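Local coordinates for protein Cif-like 1 (Burkholderia cenocepacia, PDB 7JQY) that probably acts as an epoxide hydrolase, built on the alpha/beta hydrolase fold and assembled in the crystal as an octamer of identical chains, at residues 174-179 / 224-229; 55-60 / 213-218; 96-101 / 228-233. The protein carries 1 engineered substitution. All blocks are in the same frame, centred on the assembly; numbering follows the deposited sequence.

Contact 1 (174-179 / 224-229)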
loop_
_atom_site.group_PDB
_atom_site.type_symbol
_atom_site.label_atom_id
_atom_site.label_comp_id
_atom_site.label_asym_id
_atom_site.label_seq_id
_atom_site.Cartn_x
_atom_site.Cartn_y
_atom_site.Cartn_z
ATOM N N GLN B 174 -10.904 -21.583 -10.168
ATOM C CA GLN B 174 -12.184 -21.548 -10.858
ATOM C C GLN B 174 -13.123 -20.481 -10.317
ATOM O O GLN B 174 -14.221 -20.330 -10.858
ATOM C CB GLN B 174 -12.852 -22.924 -10.800
ATOM C CG GLN B 174 -12.310 -23.902 -11.823
ATOM C CD GLN B 174 -12.777 -25.331 -11.569
ATOM O OE1 GLN B 174 -13.299 -25.637 -10.504
ATOM N NE2 GLN B 174 -12.568 -26.206 -12.540
ATOM N N GLN B 175 -12.718 -19.723 -9.298
ATOM C CA GLN B 175 -13.522 -18.616 -8.773
ATOM C C GLN B 175 -13.216 -17.337 -9.562
ATOM O O GLN B 175 -12.206 -16.665 -9.324
ATOM C CB GLN B 175 -13.254 -18.428 -7.283
ATOM C CG GLN B 175 -13.415 -19.702 -6.448
ATOM C CD GLN B 175 -14.724 -20.429 -6.722
ATOM O OE1 GLN B 175 -15.805 -19.928 -6.399
ATOM N NE2 GLN B 175 -14.634 -21.605 -7.337
ATOM N N ARG B 176 -14.103 -16.980 -10.491
ATOM C CA ARG B 176 -13.887 -15.796 -11.311
ATOM C C ARG B 176 -13.844 -14.547 -10.437
ATOM O O ARG B 176 -14.680 -14.367 -9.548
ATOM C CB ARG B 176 -14.988 -15.673 -12.368
ATOM C CG ARG B 176 -14.722 -14.581 -13.430
ATOM C CD ARG B 176 -15.620 -14.732 -14.645
ATOM N NE ARG B 176 -15.180 -15.793 -15.547
ATOM C CZ ARG B 176 -15.801 -16.964 -15.675
ATOM N NH1 ARG B 176 -16.885 -17.220 -14.955
ATOM N NH2 ARG B 176 -15.347 -17.875 -16.523
ATOM N N ASP B 177 -12.839 -13.703 -10.685
ATOM C CA ASP B 177 -12.607 -12.427 -10.008
ATOM C C ASP B 177 -12.061 -12.584 -8.598
ATOM O O ASP B 177 -11.210 -11.793 -8.170
ATOM C CB ASP B 177 -13.886 -11.584 -9.993
ATOM C CG ASP B 177 -14.535 -11.517 -11.352
ATOM O OD1 ASP B 177 -15.740 -11.819 -11.444
ATOM O OD2 ASP B 177 -13.829 -11.172 -12.333
ATOM N N ILE B 178 -12.529 -13.587 -7.853
ATOM C CA ILE B 178 -12.002 -13.774 -6.507
ATOM C C ILE B 178 -10.526 -14.139 -6.575
ATOM O O ILE B 178 -9.698 -13.592 -5.835
ATOM C CB ILE B 178 -12.799 -14.856 -5.748
ATOM C CG1 ILE B 178 -14.197 -14.353 -5.380
ATOM C CG2 ILE B 178 -12.029 -15.291 -4.512
ATOM C CD1 ILE B 178 -14.199 -13.180 -4.426
ATOM N N ALA B 179 -10.182 -15.075 -7.470
ATOM C CA ALA B 179 -8.796 -15.512 -7.629
ATOM C C ALA B 179 -7.894 -14.359 -8.054
ATOM O O ALA B 179 -6.793 -14.185 -7.510
ATOM C CB ALA B 179 -8.726 -16.647 -8.650
ATOM N N GLY B 224 -4.837 -17.018 -17.429
ATOM C CA GLY B 224 -4.401 -18.294 -16.873
ATOM C C GLY B 224 -5.512 -19.021 -16.138
ATOM O O GLY B 224 -5.705 -20.221 -16.321
ATOM N N PHE B 225 -6.308 -18.286 -15.353
ATOM C CA PHE B 225 -7.369 -18.919 -14.574
ATOM C C PHE B 225 -8.520 -19.396 -15.449
ATOM O O PHE B 225 -9.239 -20.327 -15.065
ATOM C CB PHE B 225 -7.882 -17.958 -13.502
ATOM C CG PHE B 225 -6.875 -17.661 -12.432
ATOM C CD1 PHE B 225 -5.936 -18.615 -12.064
ATOM C CD2 PHE B 225 -6.855 -16.422 -11.804
ATOM C CE1 PHE B 225 -4.999 -18.343 -11.074
ATOM C CE2 PHE B 225 -5.920 -16.140 -10.826
ATOM C CZ PHE B 225 -4.991 -17.105 -10.459
ATOM N N GLU B 226 -8.735 -18.754 -16.602
ATOM C CA GLU B 226 -9.768 -19.194 -17.533
ATOM C C GLU B 226 -9.458 -20.556 -18.145
ATOM O O GLU B 226 -10.378 -21.241 -18.611
ATOM C CB GLU B 226 -9.947 -18.158 -18.649
ATOM C CG GLU B 226 -10.515 -16.817 -18.186
ATOM C CD GLU B 226 -11.957 -16.905 -17.716
ATOM O OE1 GLU B 226 -12.704 -17.763 -18.237
ATOM O OE2 GLU B 226 -12.349 -16.120 -16.826
ATOM N N LEU B 227 -8.187 -20.962 -18.170
ATOM C CA LEU B 227 -7.878 -22.333 -18.554
ATOM C C LEU B 227 -8.532 -23.316 -17.593
ATOM O O LEU B 227 -9.096 -24.331 -18.019
ATOM C CB LEU B 227 -6.365 -22.557 -18.564
ATOM C CG LEU B 227 -5.518 -21.589 -19.386
ATOM C CD1 LEU B 227 -4.033 -21.666 -18.998
ATOM C CD2 LEU B 227 -5.717 -21.941 -20.827
ATOM N N TYR B 228 -8.489 -23.005 -16.293
ATOM C CA TYR B 228 -9.091 -23.834 -15.254
ATOM C C TYR B 228 -10.608 -23.689 -15.221
ATOM O O TYR B 228 -11.316 -24.643 -14.878
ATOM C CB TYR B 228 -8.494 -23.469 -13.891
ATOM C CG TYR B 228 -7.018 -23.810 -13.762
ATOM C CD1 TYR B 228 -6.610 -24.945 -13.078
ATOM C CD2 TYR B 228 -6.036 -22.995 -14.323
ATOM C CE1 TYR B 228 -5.273 -25.272 -12.959
ATOM C CE2 TYR B 228 -4.693 -23.309 -14.206
ATOM C CZ TYR B 228 -4.319 -24.453 -13.520
ATOM O OH TYR B 228 -2.992 -24.784 -13.398
ATOM N N ARG B 229 -11.125 -22.503 -15.547
ATOM C CA ARG B 229 -12.568 -22.321 -15.570
ATOM C C ARG B 229 -13.201 -23.059 -16.737
ATOM O O ARG B 229 -14.410 -23.307 -16.718
ATOM C CB ARG B 229 -12.905 -20.838 -15.604
ATOM C CG ARG B 229 -12.626 -20.156 -14.287
ATOM C CD ARG B 229 -12.230 -18.699 -14.479
ATOM N NE ARG B 229 -11.561 -18.198 -13.282
ATOM C CZ ARG B 229 -11.087 -16.966 -13.142
ATOM N NH1 ARG B 229 -11.205 -16.080 -14.141
ATOM N NH2 ARG B 229 -10.488 -16.619 -12.006
#
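Arg176 and Glu226 meet through a side-on grip: Arg176 NE lies 3.1 Å from Glu226 OE2 and Arg176 NH2 lies 3.2 Å from Glu226 OE1, each carboxylate oxygen using its syn lone pair. The two flat groups are nearly coplanar, 24° apart, so the NE/NH2 edge faces both oxygens. Glu226 OE2 also receives Arg229 NH1 at 2.9 Å, but from above the carboxylate plane, so one oxygen is shared by two guanidinium groups. The carboxylate probably offsets the like charge of these arginines, whose Arg176 NE and Arg229 NH1 stand 4.2 Å apart.

The Arg229 guanidinium is itself sandwiched. Arg176 CA sits over the centre of one face, 3.5 Å from Arg229 CZ, while Phe225 CB covers the opposite face near its rim. Further along, the extended Gln174 chain brings its NE2 3.1 Å from Tyr228 O, with an N-H...O angle of 160° and the acceptor in the amide plane. Ala179 CB rests 3.6 Å from Phe225 CE2.

In the second shell, Glu180 bridges to Arg229 NH1 and His173 O accepts from Arg229 NE, fixing the rotation of the group. Asp177 OD2 forms a salt bridge with Arg222 of a neighbouring subunit. A salt-bridge network thus joins the loop leading into helix 178-183 to helix 220-229, within the helical cap characteristic of epoxide hydrolases of the alpha/beta hydrolase fold.

Contact 2 (55-60 / 213-218)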
loop_
_atom_site.group_PDB
_atom_site.type_symbol
_atom_site.label_atom_id
_atom_site.label_comp_id
_atom_site.label_asym_id
_atom_site.label_seq_id
_atom_site.Cartn_x
_atom_site.Cartn_y
_atom_site.Cartn_z
ATOM N N HIS B 55 4.196 -25.344 -23.081
ATOM C CA HIS B 55 4.307 -25.196 -21.639
ATOM C C HIS B 55 2.931 -25.334 -20.976
ATOM O O HIS B 55 1.904 -25.532 -21.630
ATOM C CB HIS B 55 4.892 -23.825 -21.309
ATOM C CG HIS B 55 3.971 -22.711 -21.676
ATOM N ND1 HIS B 55 2.896 -22.351 -20.895
ATOM C CD2 HIS B 55 3.921 -21.919 -22.773
ATOM C CE1 HIS B 55 2.237 -21.369 -21.480
ATOM N NE2 HIS B 55 2.838 -21.089 -22.623
ATOM N N GLY B 56 2.904 -25.182 -19.655
ATOM C CA GLY B 56 1.679 -25.217 -18.888
ATOM C C GLY B 56 1.558 -24.021 -17.956
ATOM O O GLY B 56 2.086 -22.934 -18.224
ATOM N N TRP B 57 0.809 -24.229 -16.863
ATOM C CA TRP B 57 0.607 -23.251 -15.798
ATOM C C TRP B 57 1.444 -23.621 -14.581
ATOM O O TRP B 57 1.465 -24.793 -14.179
ATOM C CB TRP B 57 -0.868 -23.173 -15.387
ATOM C CG TRP B 57 -1.182 -21.954 -14.566
ATOM C CD1 TRP B 57 -1.701 -20.764 -15.021
ATOM C CD2 TRP B 57 -0.971 -21.783 -13.159
ATOM N NE1 TRP B 57 -1.826 -19.875 -13.979
ATOM C CE2 TRP B 57 -1.382 -20.473 -12.829
ATOM C CE3 TRP B 57 -0.466 -22.609 -12.143
ATOM C CZ2 TRP B 57 -1.308 -19.973 -11.527
ATOM C CZ3 TRP B 57 -0.392 -22.111 -10.855
ATOM C CH2 TRP B 57 -0.812 -20.802 -10.559
ATOM N N PRO B 58 2.155 -22.658 -13.963
ATOM C CA PRO B 58 2.284 -21.254 -14.364
ATOM C C PRO B 58 3.574 -21.030 -15.135
ATOM O O PRO B 58 4.563 -20.602 -14.547
ATOM C CB PRO B 58 2.332 -20.522 -13.027
ATOM C CG PRO B 58 3.009 -21.542 -12.068
ATOM C CD PRO B 58 2.919 -22.923 -12.733
ATOM N N GLN B 59 3.577 -21.312 -16.431
ATOM C CA GLN B 59 4.810 -21.345 -17.197
ATOM C C GLN B 59 4.672 -20.507 -18.463
ATOM O O GLN B 59 3.610 -19.966 -18.774
ATOM C CB GLN B 59 5.194 -22.789 -17.543
ATOM C CG GLN B 59 5.144 -23.725 -16.319
ATOM C CD GLN B 59 5.648 -25.106 -16.636
ATOM O OE1 GLN B 59 5.153 -25.771 -17.557
ATOM N NE2 GLN B 59 6.654 -25.545 -15.895
ATOM N N THR B 60 5.795 -20.376 -19.161
ATOM C CA THR B 60 5.886 -19.805 -20.492
ATOM C C THR B 60 6.798 -20.717 -21.293
ATOM O O THR B 60 7.248 -21.754 -20.792
ATOM C CB THR B 60 6.455 -18.379 -20.466
ATOM O OG1 THR B 60 7.790 -18.439 -19.963
ATOM C CG2 THR B 60 5.606 -17.441 -19.616
ATOM N N ASP B 213 6.787 -13.284 -12.941
ATOM C CA ASP B 213 6.675 -11.942 -13.522
ATOM C C ASP B 213 5.810 -11.932 -14.781
ATOM O O ASP B 213 5.133 -10.936 -15.062
ATOM C CB ASP B 213 8.068 -11.360 -13.797
ATOM C CG ASP B 213 8.863 -11.114 -12.507
ATOM O OD1 ASP B 213 8.313 -11.337 -11.390
ATOM O OD2 ASP B 213 10.041 -10.716 -12.605
ATOM N N ALA B 214 5.815 -13.010 -15.560
ATOM C CA ALA B 214 4.917 -13.059 -16.706
ATOM C C ALA B 214 3.454 -13.028 -16.266
ATOM O O ALA B 214 2.628 -12.339 -16.876
ATOM C CB ALA B 214 5.205 -14.298 -17.545
ATOM N N TYR B 215 3.118 -13.752 -15.196
ATOM C CA TYR B 215 1.745 -13.838 -14.712
ATOM C C TYR B 215 1.309 -12.600 -13.943
ATOM O O TYR B 215 0.110 -12.439 -13.693
ATOM C CB TYR B 215 1.580 -15.122 -13.853
ATOM C CG TYR B 215 1.514 -16.329 -14.768
ATOM C CD1 TYR B 215 0.292 -16.799 -15.238
ATOM C CD2 TYR B 215 2.673 -16.930 -15.242
ATOM C CE1 TYR B 215 0.226 -17.856 -16.128
ATOM C CE2 TYR B 215 2.619 -17.984 -16.129
ATOM C CZ TYR B 215 1.391 -18.446 -16.564
ATOM O OH TYR B 215 1.333 -19.498 -17.462
ATOM N N ALA B 216 2.232 -11.692 -13.626
ATOM C CA ALA B 216 1.879 -10.398 -13.055
ATOM C C ALA B 216 1.463 -9.385 -14.119
ATOM O O ALA B 216 0.900 -8.338 -13.779
ATOM C CB ALA B 216 3.058 -9.845 -12.242
ATOM N N ALA B 217 1.708 -9.677 -15.390
ATOM C CA ALA B 217 1.378 -8.753 -16.471
ATOM C C ALA B 217 -0.139 -8.571 -16.596
ATOM O O ALA B 217 -0.915 -9.426 -16.159
ATOM C CB ALA B 217 1.964 -9.271 -17.782
ATOM N N PRO B 218 -0.587 -7.451 -17.175
ATOM C CA PRO B 218 -2.035 -7.179 -17.263
ATOM C C PRO B 218 -2.786 -8.287 -17.983
ATOM O O PRO B 218 -2.475 -8.635 -19.123
ATOM C CB PRO B 218 -2.095 -5.861 -18.050
ATOM C CG PRO B 218 -0.785 -5.206 -17.795
ATOM C CD PRO B 218 0.215 -6.327 -17.689
#
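With chi1 at -76°, CG of Tyr215 stands opposite its carbonyl carbon and the phenol reaches from helix 205-215 into loop 55-60; Trp57, with CG opposite its backbone N (chi1 -165°), brings its indole against the same phenol. Tyr215 OH donates to Gln59 O over 2.7 Å, in the carbonyl plane and on a lone pair. Pro58 CB lies over one face of the phenol, 4.2 Å from the ring centroid, a CH-pi contact. The indole of Trp57 meets the same ring obliquely, planes 67° apart, with Trp57 NE1 3.6 Å from Tyr215 CE1.

The loop carries the sequence His-Gly-Trp-Pro, with a cis peptide before Pro58, matching the HGXP motif that follows the third strand in epoxide hydrolases and is associated with the oxyanion hole. In this variant Trp57 N bonds to OG of the engineered Ser123, at the presumed nucleophile elbow. The turn is braced internally: Gly56 O accepts from both His55 ND1 (2.9 Å) and Gln59 N, and Gln59 OE1 takes Gly56 N while also bonding to Arg122. Beside the tyrosine, Thr60 CG2 touches Ala214 CB at 3.8 Å.

Contact 3 (96-101 / 228-233)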
loop_
_atom_site.group_PDB
_atom_site.type_symbol
_atom_site.label_atom_id
_atom_site.label_comp_id
_atom_site.label_asym_id
_atom_site.label_seq_id
_atom_site.Cartn_x
_atom_site.Cartn_y
_atom_site.Cartn_z
ATOM N N TYR B 96 -10.416 -20.407 -24.277
ATOM C CA TYR B 96 -9.500 -21.060 -23.353
ATOM C C TYR B 96 -9.853 -22.523 -23.081
ATOM O O TYR B 96 -9.213 -23.147 -22.230
ATOM C CB TYR B 96 -9.416 -20.269 -22.040
ATOM C CG TYR B 96 -8.793 -18.905 -22.241
ATOM C CD1 TYR B 96 -9.556 -17.744 -22.142
ATOM C CD2 TYR B 96 -7.450 -18.782 -22.584
ATOM C CE1 TYR B 96 -8.994 -16.507 -22.339
ATOM C CE2 TYR B 96 -6.879 -17.549 -22.788
ATOM C CZ TYR B 96 -7.657 -16.413 -22.666
ATOM O OH TYR B 96 -7.089 -15.175 -22.878
ATOM N N ASP B 97 -10.856 -23.075 -23.766
ATOM C CA ASP B 97 -11.020 -24.526 -23.813
ATOM C C ASP B 97 -9.871 -25.127 -24.608
ATOM O O ASP B 97 -9.400 -24.536 -25.584
ATOM C CB ASP B 97 -12.350 -24.909 -24.449
ATOM C CG ASP B 97 -12.486 -24.365 -25.858
ATOM O OD1 ASP B 97 -12.751 -23.150 -25.998
ATOM O OD2 ASP B 97 -12.290 -25.141 -26.819
ATOM N N LYS B 98 -9.417 -26.310 -24.188
ATOM C CA LYS B 98 -8.164 -26.827 -24.727
ATOM C C LYS B 98 -8.279 -27.211 -26.197
ATOM O O LYS B 98 -7.300 -27.083 -26.945
ATOM C CB LYS B 98 -7.695 -28.019 -23.888
ATOM C CG LYS B 98 -7.597 -27.708 -22.395
ATOM C CD LYS B 98 -6.903 -26.358 -22.173
ATOM C CE LYS B 98 -7.193 -25.779 -20.797
ATOM N NZ LYS B 98 -8.610 -25.370 -20.586
ATOM N N ALA B 99 -9.454 -27.673 -26.639
ATOM C CA ALA B 99 -9.617 -28.029 -28.049
ATOM C C ALA B 99 -9.426 -26.809 -28.944
ATOM O O ALA B 99 -8.773 -26.889 -29.991
ATOM C CB ALA B 99 -10.986 -28.664 -28.288
ATOM N N SER B 100 -10.003 -25.675 -28.559
ATOM C CA SER B 100 -9.829 -24.472 -29.361
ATOM C C SER B 100 -8.394 -23.963 -29.298
ATOM O O SER B 100 -7.868 -23.464 -30.297
ATOM C CB SER B 100 -10.797 -23.388 -28.890
ATOM O OG SER B 100 -12.113 -23.698 -29.306
ATOM N N MET B 101 -7.743 -24.098 -28.144
ATOM C CA MET B 101 -6.349 -23.687 -28.037
ATOM C C MET B 101 -5.452 -24.531 -28.928
ATOM O O MET B 101 -4.436 -24.037 -29.429
ATOM C CB MET B 101 -5.895 -23.777 -26.583
ATOM C CG MET B 101 -6.567 -22.760 -25.710
ATOM S SD MET B 101 -6.000 -22.826 -24.017
ATOM C CE MET B 101 -4.229 -22.623 -24.224
ATOM N N TYR B 228 -8.489 -23.005 -16.293
ATOM C CA TYR B 228 -9.091 -23.834 -15.254
ATOM C C TYR B 228 -10.608 -23.689 -15.221
ATOM O O TYR B 228 -11.316 -24.643 -14.878
ATOM C CB TYR B 228 -8.494 -23.469 -13.891
ATOM C CG TYR B 228 -7.018 -23.810 -13.762
ATOM C CD1 TYR B 228 -6.610 -24.945 -13.078
ATOM C CD2 TYR B 228 -6.036 -22.995 -14.323
ATOM C CE1 TYR B 228 -5.273 -25.272 -12.959
ATOM C CE2 TYR B 228 -4.693 -23.309 -14.206
ATOM C CZ TYR B 228 -4.319 -24.453 -13.520
ATOM O OH TYR B 228 -2.992 -24.784 -13.398
ATOM N N ARG B 229 -11.125 -22.503 -15.547
ATOM C CA ARG B 229 -12.568 -22.321 -15.570
ATOM C C ARG B 229 -13.201 -23.059 -16.737
ATOM O O ARG B 229 -14.410 -23.307 -16.718
ATOM C CB ARG B 229 -12.905 -20.838 -15.604
ATOM C CG ARG B 229 -12.626 -20.156 -14.287
ATOM C CD ARG B 229 -12.230 -18.699 -14.479
ATOM N NE ARG B 229 -11.561 -18.198 -13.282
ATOM C CZ ARG B 229 -11.087 -16.966 -13.142
ATOM N NH1 ARG B 229 -11.205 -16.080 -14.141
ATOM N NH2 ARG B 229 -10.488 -16.619 -12.006
ATOM N N ALA B 230 -12.401 -23.447 -17.725
ATOM C CA ALA B 230 -12.857 -24.240 -18.859
ATOM C C ALA B 230 -12.767 -25.750 -18.622
ATOM O O ALA B 230 -13.106 -26.515 -19.529
ATOM C CB ALA B 230 -12.046 -23.889 -20.109
ATOM N N PHE B 231 -12.279 -26.204 -17.461
ATOM C CA PHE B 231 -12.139 -27.647 -17.225
ATOM C C PHE B 231 -13.425 -28.440 -17.454
ATOM O O PHE B 231 -13.357 -29.488 -18.118
ATOM C CB PHE B 231 -11.594 -27.913 -15.813
ATOM C CG PHE B 231 -10.098 -27.790 -15.699
ATOM C CD1 PHE B 231 -9.306 -27.625 -16.828
ATOM C CD2 PHE B 231 -9.489 -27.789 -14.456
ATOM C CE1 PHE B 231 -7.925 -27.493 -16.715
ATOM C CE2 PHE B 231 -8.115 -27.661 -14.334
ATOM C CZ PHE B 231 -7.328 -27.511 -15.461
ATOM N N PRO B 232 -14.606 -28.022 -16.967
ATOM C CA PRO B 232 -15.809 -28.835 -17.247
ATOM C C PRO B 232 -16.057 -29.054 -18.728
ATOM O O PRO B 232 -16.338 -30.186 -19.150
ATOM C CB PRO B 232 -16.950 -28.032 -16.598
ATOM C CG PRO B 232 -16.324 -26.992 -15.765
ATOM C CD PRO B 232 -14.843 -27.032 -15.902
ATOM N N GLN B 233 -15.896 -28.007 -19.538
ATOM C CA GLN B 233 -16.047 -28.141 -20.981
ATOM C C GLN B 233 -14.994 -29.075 -21.557
ATOM O O GLN B 233 -15.274 -29.844 -22.487
ATOM C CB GLN B 233 -15.961 -26.755 -21.627
ATOM C CG GLN B 233 -15.963 -26.743 -23.129
ATOM C CD GLN B 233 -15.924 -25.318 -23.702
ATOM O OE1 GLN B 233 -15.879 -24.324 -22.961
ATOM N NE2 GLN B 233 -15.940 -25.223 -25.024
HETATM O O HOH W 1 -14.453 -27.579 -26.796
#
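Ala230, in the short link between helices 220-229 and 231-241, faces the backbone of Tyr96 and Asp97 just before helix 98-111, where the helical cap of the alpha/beta hydrolase fold meets a helix of the core. The nearest CA atoms are those of Asp97 and Ala230, 5.3 Å apart.

Van der Waals contact comes first. Ala230 CB sits 3.6 Å from Tyr96 O and 3.8 Å from Lys98 NZ. The Gln233 amide lies across the Asp97 side chain, its plane 15° from that of the carboxylate, so the two flat groups stack; the nearest pair is Gln233 NE2 and Asp97 CB, 3.6 Å apart. The Gln233 chain is fully extended, which carries its amide that far.

Charged and polar groups on the core side are satisfied in several ways. The bent Lys98 chain curls back so that NZ donates to Tyr96 O at 2.8 Å, and the same nitrogen reaches Leu227 O and the carboxylate of Asp234, bonding to both helices that flank the link. Buried as it is, this ammonium is probably kept charged by Asp234.

Helix capping forms a third group. Asp97 is the N-cap of helix 98-111: chi1 of 58° turns its carboxylate so that OD2 accepts Ser100 N from above the carboxylate plane. Ser100 OG reaches the same Asp97 OD2 on its syn lone pair, at 2.9 Å, and a water donates to OD2 while weakly accepting from Gln233 NE2.

How the contacts relate
From the N terminus, the loop after strand 50-54 comes first, then the start of helix 98-111; both belong to the core and are met by segments of the cap later in the chain. Residues 174-179 and 213-218 follow, then helix 220-229 and the start of helix 231-241. Contact 2 closes the loop from 55 to 218, contact 3 that from 96 to 233, and the two cross. Contact 1, from 174 to 229, crosses contact 2 and lies within the span of contact 3, sharing Tyr228 and Arg229. Contact 1 ties cap to cap, the others cap to core. Tyr228 OH, 3.3 Å from Trp57 CB, joins contact 1 to contact 2, while helix 220-229 links contacts 1 and 3.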